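Local structure of exodeoxyribonuclease III (Neisseria meningitidis, 2JC4) at residues N108-E121 and E164-F176. The protein probably acts as a metal-dependent 3'-5' exonuclease on double-stranded DNA, a repair phosphodiesterase of the AP endonuclease/exonuclease III family. Residues are numbered along the deposited sequence; the frame is centred on the assembly and turned at random.
Sequences NGEALDSPKFKYKE and EKIHCSSVERQWF. With 2HP (dihydrogenphosphate ion), chain G; ACT (acetate ion), chain F.
Lys120 reaches from helix 115-135 to Glu172 on helix 170-180, and this salt bridge lies alongside the close packing around the Phe117 ring. With its CG anti to the backbone N (chi1 -168°) and the chain extended beyond, Lys120 brings NZ to the anti lone pair of Glu172 OE2 at 2.6 Å. NZ also donates to Asn108 O, from above the carbonyl plane, and to Asn148 O. Glu172 OE2 takes a second bond, from His167 N on its syn side, while OE1 accepts from Ser169 OG (2.7 Å). Ser169, the N-cap, accepts from Glu172 N and returns a weak bond from its own N to OE1, a capping box. Ile166 CD1, 3.6 Å from Phe117 CD1, meets the edge of that ring, as do Glu172 CD and Val171 CG1; Trp175 CH2 sits over one face.

At the exposed edge, Glu121 CA makes a CH-pi contact over Trp175. The rim by Leu112 is looser: a water accepts from Leu112 N and, weakly, Ile166 N. Near the predicted active-site Tyr105, an acetate, probably from the crystallisation liquor, accepts from Asn108 ND2 and His167 NE2.

The buried lysine and glutamate, probably both charged, join helix 115-135 and the loop after strand 99-105 to the start of helix 170-180 in this DNase I-like fold.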
loop_
_atom_site.group_PDB
_atom_site.type_symbol
_atom_site.label_atom_id
_atom_site.label_comp_id
_atom_site.label_asym_id
_atom_site.label_seq_id
_atom_site.Cartn_x
_atom_site.Cartn_y
_atom_site.Cartn_z
ATOM N N ASN A 108 0.106 7.903 -8.865
ATOM C CA ASN A 108 0.893 9.000 -8.346
ATOM C C ASN A 108 0.241 10.350 -8.655
ATOM O O ASN A 108 -0.040 11.131 -7.734
ATOM C CB ASN A 108 2.342 8.926 -8.864
ATOM C CG ASN A 108 3.223 10.065 -8.309
ATOM O OD1 ASN A 108 2.993 11.243 -8.605
ATOM N ND2 ASN A 108 4.190 9.709 -7.474
ATOM N N GLY A 109 0.004 10.625 -9.945
ATOM C CA GLY A 109 -0.693 11.846 -10.347
ATOM C C GLY A 109 0.240 12.876 -10.947
ATOM O O GLY A 109 -0.208 13.707 -11.717
ATOM N N GLU A 110 1.516 12.819 -10.557
ATOM C CA GLU A 110 2.617 13.634 -11.109
ATOM C C GLU A 110 2.615 15.077 -10.643
ATOM O O GLU A 110 3.565 15.522 -10.001
ATOM C CB GLU A 110 2.637 13.593 -12.647
ATOM C CG GLU A 110 3.914 14.179 -13.269
ATOM C CD GLU A 110 4.008 13.824 -14.746
ATOM O OE1 GLU A 110 3.119 14.255 -15.526
ATOM O OE2 GLU A 110 4.927 13.081 -15.107
ATOM N N ALA A 111 1.561 15.808 -10.994
ATOM C CA ALA A 111 1.426 17.253 -10.684
ATOM C C ALA A 111 -0.057 17.563 -10.866
ATOM O O ALA A 111 -0.749 16.875 -11.632
ATOM C CB ALA A 111 2.276 18.123 -11.654
ATOM N N LEU A 112 -0.556 18.568 -10.148
ATOM C CA LEU A 112 -1.985 18.877 -10.237
ATOM C C LEU A 112 -2.407 19.292 -11.633
ATOM O O LEU A 112 -3.553 19.105 -11.987
ATOM C CB LEU A 112 -2.424 19.903 -9.174
ATOM C CG LEU A 112 -3.013 19.279 -7.916
ATOM C CD1 LEU A 112 -1.934 18.450 -7.218
ATOM C CD2 LEU A 112 -3.575 20.363 -6.955
ATOM N N ASP A 113 -1.467 19.801 -12.442
ATOM C CA ASP A 113 -1.808 20.202 -13.836
ATOM C C ASP A 113 -1.442 19.137 -14.884
ATOM O O ASP A 113 -1.553 19.371 -16.102
ATOM C CB ASP A 113 -1.189 21.565 -14.183
ATOM C CG ASP A 113 0.324 21.599 -13.976
ATOM O OD1 ASP A 113 0.912 20.541 -13.637
ATOM O OD2 ASP A 113 0.935 22.682 -14.180
ATOM N N SER A 114 -1.046 17.948 -14.418
ATOM C CA SER A 114 -0.765 16.832 -15.325
ATOM C C SER A 114 -2.049 16.119 -15.747
ATOM O O SER A 114 -2.990 15.993 -14.942
ATOM C CB SER A 114 0.185 15.808 -14.644
ATOM O OG SER A 114 0.406 14.644 -15.475
ATOM N N PRO A 115 -2.078 15.605 -16.992
ATOM C CA PRO A 115 -3.148 14.721 -17.409
ATOM C C PRO A 115 -3.228 13.475 -16.516
ATOM O O PRO A 115 -4.282 12.866 -16.394
ATOM C CB PRO A 115 -2.745 14.291 -18.827
ATOM C CG PRO A 115 -1.651 15.139 -19.258
ATOM C CD PRO A 115 -1.088 15.874 -18.062
ATOM N N LYS A 116 -2.100 13.085 -15.929
ATOM C CA LYS A 116 -2.081 11.951 -14.980
ATOM C C LYS A 116 -2.859 12.233 -13.696
ATOM O O LYS A 116 -3.267 11.318 -13.021
ATOM C CB LYS A 116 -0.646 11.507 -14.691
ATOM C CG LYS A 116 0.073 10.986 -15.914
ATOM C CD LYS A 116 1.519 10.622 -15.620
ATOM C CE LYS A 116 2.166 10.182 -16.930
ATOM N NZ LYS A 116 3.523 9.617 -16.689
ATOM N N PHE A 117 -3.091 13.501 -13.373
ATOM C CA PHE A 117 -3.925 13.854 -12.232
ATOM C C PHE A 117 -5.423 13.616 -12.517
ATOM O O PHE A 117 -6.203 13.309 -11.593
ATOM C CB PHE A 117 -3.686 15.318 -11.812
ATOM C CG PHE A 117 -4.168 15.636 -10.413
ATOM C CD1 PHE A 117 -3.462 15.164 -9.309
ATOM C CD2 PHE A 117 -5.314 16.412 -10.198
ATOM C CE1 PHE A 117 -3.867 15.486 -8.021
ATOM C CE2 PHE A 117 -5.728 16.706 -8.898
ATOM C CZ PHE A 117 -5.000 16.232 -7.824
ATOM N N LYS A 118 -5.844 13.794 -13.788
ATOM C CA LYS A 118 -7.217 13.436 -14.164
ATOM C C LYS A 118 -7.376 11.912 -14.097
ATOM O O LYS A 118 -8.420 11.419 -13.650
ATOM C CB LYS A 118 -7.618 13.953 -15.574
ATOM C CG LYS A 118 -7.616 15.490 -15.692
ATOM C CD LYS A 118 -8.982 16.031 -16.095
ATOM C CE LYS A 118 -9.112 17.528 -15.801
ATOM N NZ LYS A 118 -8.456 18.352 -16.871
ATOM N N TYR A 119 -6.355 11.191 -14.572
ATOM C CA TYR A 119 -6.299 9.726 -14.424
ATOM C C TYR A 119 -6.440 9.382 -12.951
ATOM O O TYR A 119 -7.284 8.575 -12.597
ATOM C CB TYR A 119 -5.034 9.142 -15.046
ATOM C CG TYR A 119 -4.734 7.666 -14.789
ATOM C CD1 TYR A 119 -5.730 6.672 -14.904
ATOM C CD2 TYR A 119 -3.431 7.263 -14.470
ATOM C CE1 TYR A 119 -5.417 5.299 -14.662
ATOM C CE2 TYR A 119 -3.114 5.932 -14.241
ATOM C CZ TYR A 119 -4.124 4.956 -14.324
ATOM O OH TYR A 119 -3.781 3.647 -14.111
ATOM N N LYS A 120 -5.648 10.019 -12.086
ATOM C CA LYS A 120 -5.728 9.755 -10.649
ATOM C C LYS A 120 -7.162 9.893 -10.129
ATOM O O LYS A 120 -7.632 9.043 -9.366
ATOM C CB LYS A 120 -4.795 10.678 -9.838
ATOM C CG LYS A 120 -4.615 10.255 -8.378
ATOM C CD LYS A 120 -3.574 11.150 -7.654
ATOM C CE LYS A 120 -3.199 10.589 -6.256
ATOM N NZ LYS A 120 -1.987 11.248 -5.670
ATOM N N GLU A 121 -7.843 10.983 -10.514
ATOM C CA GLU A 121 -9.223 11.231 -10.068
ATOM C C GLU A 121 -10.144 10.103 -10.502
ATOM O O GLU A 121 -10.918 9.599 -9.707
ATOM C CB GLU A 121 -9.730 12.577 -10.610
ATOM C CG GLU A 121 -11.171 12.949 -10.215
ATOM C CD GLU A 121 -11.616 14.265 -10.845
ATOM O OE1 GLU A 121 -10.957 14.778 -11.766
ATOM O OE2 GLU A 121 -12.636 14.793 -10.391
ATOM N N GLU A 164 -1.253 22.590 -1.609
ATOM C CA GLU A 164 -1.876 22.247 -2.895
ATOM C C GLU A 164 -0.866 21.751 -3.925
ATOM O O GLU A 164 -0.979 22.077 -5.114
ATOM C CB GLU A 164 -2.742 23.404 -3.468
ATOM C CG GLU A 164 -3.733 23.980 -2.429
ATOM C CD GLU A 164 -4.868 23.013 -2.084
ATOM O OE1 GLU A 164 -4.743 21.787 -2.285
ATOM O OE2 GLU A 164 -5.931 23.486 -1.639
ATOM N N LYS A 165 0.109 20.956 -3.469
ATOM C CA LYS A 165 1.007 20.247 -4.383
ATOM C C LYS A 165 0.704 18.764 -4.317
ATOM O O LYS A 165 0.003 18.298 -3.382
ATOM C CB LYS A 165 2.480 20.503 -4.010
ATOM C CG LYS A 165 2.820 21.992 -3.847
ATOM C CD LYS A 165 3.189 22.674 -5.151
ATOM C CE LYS A 165 4.066 23.918 -4.879
ATOM N NZ LYS A 165 3.386 24.809 -3.858
ATOM N N ILE A 166 1.206 18.031 -5.313
ATOM C CA ILE A 166 0.933 16.595 -5.462
ATOM C C ILE A 166 1.123 15.878 -4.101
ATOM O O ILE A 166 2.005 16.230 -3.311
ATOM C CB ILE A 166 1.786 15.972 -6.642
ATOM C CG1 ILE A 166 1.224 14.604 -7.126
ATOM C CG2 ILE A 166 3.287 15.887 -6.254
ATOM C CD1 ILE A 166 -0.243 14.623 -7.721
ATOM N N HIS A 167 0.267 14.900 -3.837
ATOM C CA HIS A 167 0.221 14.119 -2.598
ATOM C C HIS A 167 -0.469 14.783 -1.424
ATOM O O HIS A 167 -1.065 14.088 -0.606
ATOM C CB HIS A 167 1.597 13.579 -2.134
ATOM C CG HIS A 167 2.358 12.857 -3.192
ATOM N ND1 HIS A 167 1.798 11.860 -3.968
ATOM C CD2 HIS A 167 3.636 13.010 -3.632
ATOM C CE1 HIS A 167 2.703 11.420 -4.827
ATOM N NE2 HIS A 167 3.829 12.092 -4.638
ATOM N N CYS A 168 -0.371 16.110 -1.340
ATOM C CA CYS A 168 -0.860 16.860 -0.179
ATOM C C CYS A 168 -1.986 17.868 -0.468
ATOM O O CYS A 168 -2.272 18.734 0.375
ATOM C CB CYS A 168 0.320 17.610 0.455
ATOM S SG CYS A 168 1.687 16.524 0.883
ATOM N N SER A 169 -2.601 17.779 -1.643
ATOM C CA SER A 169 -3.672 18.721 -2.013
ATOM C C SER A 169 -5.000 18.420 -1.325
ATOM O O SER A 169 -5.307 17.265 -0.942
ATOM C CB SER A 169 -3.877 18.792 -3.550
ATOM O OG SER A 169 -4.513 17.612 -4.038
ATOM N N SER A 170 -5.789 19.468 -1.157
ATOM C CA SER A 170 -7.136 19.361 -0.593
ATOM C C SER A 170 -8.008 18.364 -1.363
ATOM O O SER A 170 -8.723 17.525 -0.761
ATOM C CB SER A 170 -7.781 20.754 -0.516
ATOM O OG SER A 170 -7.917 21.355 -1.815
ATOM N N VAL A 171 -7.933 18.389 -2.684
ATOM C CA VAL A 171 -8.774 17.449 -3.442
ATOM C C VAL A 171 -8.330 15.981 -3.273
ATOM O O VAL A 171 -9.168 15.096 -3.116
ATOM C CB VAL A 171 -8.937 17.851 -4.934
ATOM C CG1 VAL A 171 -7.593 17.813 -5.687
ATOM C CG2 VAL A 171 -10.017 17.001 -5.597
ATOM N N GLU A 172 -7.025 15.732 -3.311
ATOM C CA GLU A 172 -6.498 14.378 -3.037
ATOM C C GLU A 172 -6.926 13.929 -1.659
ATOM O O GLU A 172 -7.341 12.770 -1.460
ATOM C CB GLU A 172 -4.976 14.373 -3.126
ATOM C CG GLU A 172 -4.439 14.328 -4.564
ATOM C CD GLU A 172 -2.936 14.660 -4.620
ATOM O OE1 GLU A 172 -2.575 15.799 -4.289
ATOM O OE2 GLU A 172 -2.117 13.785 -4.972
ATOM N N ARG A 173 -6.875 14.850 -0.696
ATOM C CA ARG A 173 -7.303 14.493 0.663
ATOM C C ARG A 173 -8.793 14.140 0.710
ATOM O O ARG A 173 -9.205 13.219 1.428
ATOM C CB ARG A 173 -6.900 15.586 1.653
ATOM C CG ARG A 173 -5.411 15.610 1.841
ATOM C CD ARG A 173 -4.941 16.824 2.601
ATOM N NE ARG A 173 -3.511 16.640 2.928
ATOM C CZ ARG A 173 -2.720 17.610 3.365
ATOM N NH1 ARG A 173 -3.212 18.843 3.542
ATOM N NH2 ARG A 173 -1.448 17.344 3.666
ATOM N N GLN A 174 -9.581 14.794 -0.143
ATOM C CA GLN A 174 -10.985 14.395 -0.291
ATOM C C GLN A 174 -11.165 12.991 -0.865
ATOM O O GLN A 174 -12.040 12.255 -0.398
ATOM C CB GLN A 174 -11.797 15.402 -1.102
ATOM C CG GLN A 174 -13.347 15.136 -0.995
ATOM C CD GLN A 174 -13.841 15.075 0.460
ATOM O OE1 GLN A 174 -13.732 16.049 1.230
ATOM N NE2 GLN A 174 -14.396 13.938 0.839
ATOM N N TRP A 175 -10.338 12.607 -1.840
ATOM C CA TRP A 175 -10.389 11.239 -2.376
ATOM C C TRP A 175 -10.044 10.211 -1.310
ATOM O O TRP A 175 -10.698 9.174 -1.233
ATOM C CB TRP A 175 -9.485 11.054 -3.602
ATOM C CG TRP A 175 -9.779 12.054 -4.684
ATOM C CD1 TRP A 175 -10.957 12.737 -4.891
ATOM C CD2 TRP A 175 -8.870 12.494 -5.710
ATOM N NE1 TRP A 175 -10.817 13.593 -5.967
ATOM C CE2 TRP A 175 -9.546 13.461 -6.481
ATOM C CE3 TRP A 175 -7.537 12.193 -6.016
ATOM C CZ2 TRP A 175 -8.939 14.112 -7.554
ATOM C CZ3 TRP A 175 -6.923 12.853 -7.082
ATOM C CH2 TRP A 175 -7.633 13.792 -7.839
ATOM N N PHE A 176 -9.074 10.519 -0.460
ATOM C CA PHE A 176 -8.731 9.644 0.643
ATOM C C PHE A 176 -9.906 9.577 1.634
ATOM O O PHE A 176 -10.272 8.492 2.112
ATOM C CB PHE A 176 -7.428 10.105 1.325
ATOM C CG PHE A 176 -6.997 9.214 2.478
ATOM C CD1 PHE A 176 -6.377 7.982 2.228
ATOM C CD2 PHE A 176 -7.240 9.587 3.796
ATOM C CE1 PHE A 176 -5.986 7.158 3.279
ATOM C CE2 PHE A 176 -6.842 8.751 4.854
ATOM C CZ PHE A 176 -6.203 7.556 4.583
HETATM P P 2HP G . 2.877 5.871 -17.668
HETATM O O1 2HP G . 3.535 6.641 -16.503
HETATM O O2 2HP G . 1.578 6.430 -18.266
HETATM O O3 2HP G . 2.640 4.360 -17.109
HETATM O O4 2HP G . 4.006 5.842 -18.812
HETATM C C ACT F . 6.583 9.996 -4.929
HETATM O O ACT F . 6.198 11.029 -5.517
HETATM O OXT ACT F . 7.420 9.265 -5.520
HETATM C CH3 ACT F . 6.015 9.709 -3.587
HETATM O O HOH W 1 1.701 19.688 -8.151
#